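Local coordinates for mandelate racemase/muconate lactonizing enzyme family protein (Roseovarius sp. TM1035, PDB 3T9P) that is a putative enolase-superfamily isomerase, probably acting on a carboxylate substrate as mandelate racemase and muconate lactonizing enzyme do, at residues L28-N33 against G37-T42. Residues are numbered along the deposited sequence; the frame is centred on the assembly and turned at random.
Sequences LETFCN and GFVRVT
Leu28 and Val41 pack side by side on one face of the sheet, Leu28 CD2 pressed to 3.5 Å from Val41 CG2, tighter than usual carbon contact. Further along this face Thr30 CG2 meets Val39 CG2 at 3.7 Å, and Cys32 CB rests on Gly37 CA. Helix 58-73 packs on Leu28, Thr30 and Cys32, helix 98-119 on Leu28 and Val41, and His66 hydrogen-bonds Thr30 OG1. Strands 25-32 and 37-43 form a beta hairpin at the centre of the antiparallel sheet of the enolase-superfamily capping domain, completed by strand 382-387 from the C-terminal end of the chain. Paired N-H and C=O groups link Glu29 with Arg40 and Phe31 with Phe38. The other face is more polar and less enclosed: Phe31 and Arg40 stay partly exposed and a water is bound. Arg40 leaves its backbone with CG anti to N, then bends at chi3 (61°), bringing its guanidinium side-on to the Glu29 carboxylate. In this salt bridge Arg40 NE lies 2.8 Å from Glu29 OE1, and Arg40 NH2 donates almost straight to Glu29 OE2, which also hydrogen-bonds Tyr383. Phe31 CZ lies over one guanidinium face, 4.0 Å from Arg40 NH2. A leucine in place of Arg40 would probably leave the buried Glu29 carboxylate without its countercharge. The water donates to Glu29 OE1 and Arg40 O, and accepts from Thr42 OG1, which Gln48 also hydrogen-bonds.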
loop_
_atom_site.group_PDB
_atom_site.type_symbol
_atom_site.label_atom_id
_atom_site.label_comp_id
_atom_site.label_asym_id
_atom_site.label_seq_id
_atom_site.Cartn_x
_atom_site.Cartn_y
_atom_site.Cartn_z
ATOM N N LEU A 28 -12.963 -20.616 3.722
ATOM C CA LEU A 28 -12.798 -19.294 4.290
ATOM C C LEU A 28 -14.051 -18.490 4.022
ATOM O O LEU A 28 -14.405 -18.327 2.917
ATOM C CB LEU A 28 -11.551 -18.578 3.754
ATOM C CG LEU A 28 -10.188 -19.092 4.234
ATOM C CD1 LEU A 28 -9.074 -18.700 3.390
ATOM C CD2 LEU A 28 -9.847 -18.814 5.665
ATOM N N GLU A 29 -14.663 -18.009 5.081
ATOM C CA GLU A 29 -15.866 -17.245 5.054
ATOM C C GLU A 29 -15.708 -15.858 5.690
ATOM O O GLU A 29 -15.087 -15.729 6.679
ATOM C CB GLU A 29 -16.962 -17.985 5.806
ATOM C CG GLU A 29 -17.335 -19.295 5.315
ATOM C CD GLU A 29 -18.066 -20.110 6.354
ATOM O OE1 GLU A 29 -17.422 -20.590 7.260
ATOM O OE2 GLU A 29 -19.249 -20.246 6.224
ATOM N N THR A 30 -16.308 -14.855 5.084
ATOM C CA THR A 30 -16.357 -13.517 5.602
ATOM C C THR A 30 -17.799 -13.020 5.841
ATOM O O THR A 30 -18.687 -13.305 5.097
ATOM C CB THR A 30 -15.632 -12.499 4.672
ATOM O OG1 THR A 30 -16.258 -12.479 3.396
ATOM C CG2 THR A 30 -14.101 -12.817 4.570
ATOM N N PHE A 31 -17.981 -12.285 6.909
ATOM C CA PHE A 31 -19.221 -11.675 7.263
ATOM C C PHE A 31 -18.866 -10.218 7.534
ATOM O O PHE A 31 -18.166 -9.939 8.450
ATOM C CB PHE A 31 -19.803 -12.296 8.550
ATOM C CG PHE A 31 -20.019 -13.787 8.518
ATOM C CD1 PHE A 31 -18.992 -14.656 8.613
ATOM C CD2 PHE A 31 -21.258 -14.308 8.500
ATOM C CE1 PHE A 31 -19.208 -15.993 8.622
ATOM C CE2 PHE A 31 -21.444 -15.632 8.493
ATOM C CZ PHE A 31 -20.416 -16.467 8.544
ATOM N N CYS A 32 -19.398 -9.305 6.750
ATOM C CA CYS A 32 -19.071 -7.894 6.857
ATOM C C CYS A 32 -20.207 -6.893 6.757
ATOM O O CYS A 32 -21.258 -7.209 6.334
ATOM C CB CYS A 32 -18.032 -7.548 5.789
ATOM S SG CYS A 32 -18.522 -7.980 4.104
ATOM N N ASN A 33 -19.901 -5.703 7.205
ATOM C CA ASN A 33 -20.557 -4.461 6.931
ATOM C C ASN A 33 -19.443 -3.483 6.536
ATOM O O ASN A 33 -18.340 -3.904 6.385
ATOM C CB ASN A 33 -21.497 -3.946 7.988
ATOM C CG ASN A 33 -20.823 -3.544 9.286
ATOM O OD1 ASN A 33 -19.678 -3.206 9.364
ATOM N ND2 ASN A 33 -21.604 -3.580 10.321
ATOM N N GLY A 37 -15.327 -6.787 9.453
ATOM C CA GLY A 37 -15.512 -8.004 8.625
ATOM C C GLY A 37 -14.901 -9.098 9.505
ATOM O O GLY A 37 -13.684 -9.027 9.788
ATOM N N PHE A 38 -15.680 -10.111 9.898
ATOM C CA PHE A 38 -15.137 -11.312 10.522
ATOM C C PHE A 38 -14.869 -12.449 9.513
ATOM O O PHE A 38 -15.541 -12.562 8.513
ATOM C CB PHE A 38 -16.063 -11.821 11.634
ATOM C CG PHE A 38 -16.223 -10.843 12.740
ATOM C CD1 PHE A 38 -15.156 -10.571 13.611
ATOM C CD2 PHE A 38 -17.412 -10.151 12.894
ATOM C CE1 PHE A 38 -15.310 -9.613 14.663
ATOM C CE2 PHE A 38 -17.602 -9.229 13.945
ATOM C CZ PHE A 38 -16.542 -8.936 14.808
ATOM N N VAL A 39 -13.881 -13.274 9.831
ATOM C CA VAL A 39 -13.477 -14.351 8.975
ATOM C C VAL A 39 -13.609 -15.650 9.803
ATOM O O VAL A 39 -13.129 -15.733 10.965
ATOM C CB VAL A 39 -11.976 -14.194 8.503
ATOM C CG1 VAL A 39 -11.501 -15.520 7.721
ATOM C CG2 VAL A 39 -11.822 -12.914 7.542
ATOM N N ARG A 40 -14.240 -16.638 9.209
ATOM C CA ARG A 40 -14.280 -17.988 9.727
ATOM C C ARG A 40 -13.512 -18.933 8.792
ATOM O O ARG A 40 -13.783 -19.028 7.640
ATOM C CB ARG A 40 -15.705 -18.508 10.012
ATOM C CG ARG A 40 -15.705 -19.906 10.553
ATOM C CD ARG A 40 -17.050 -20.440 11.035
ATOM N NE ARG A 40 -18.030 -20.498 9.985
ATOM C CZ ARG A 40 -19.327 -20.473 10.169
ATOM N NH1 ARG A 40 -19.825 -20.463 11.386
ATOM N NH2 ARG A 40 -20.117 -20.457 9.150
ATOM N N VAL A 41 -12.572 -19.631 9.364
ATOM C CA VAL A 41 -11.749 -20.613 8.695
ATOM C C VAL A 41 -12.182 -22.013 9.146
ATOM O O VAL A 41 -12.444 -22.232 10.287
ATOM C CB VAL A 41 -10.245 -20.451 8.959
ATOM C CG1 VAL A 41 -9.915 -20.693 10.373
ATOM C CG2 VAL A 41 -9.396 -21.324 8.052
ATOM N N THR A 42 -12.287 -22.913 8.187
ATOM C CA THR A 42 -12.521 -24.337 8.412
ATOM C C THR A 42 -11.442 -25.219 7.782
ATOM O O THR A 42 -11.139 -25.057 6.644
ATOM C CB THR A 42 -13.894 -24.762 7.878
ATOM O OG1 THR A 42 -14.896 -23.909 8.370
ATOM C CG2 THR A 42 -14.218 -26.185 8.278
HETATM O O HOH W 1 -14.950 -21.424 6.961
#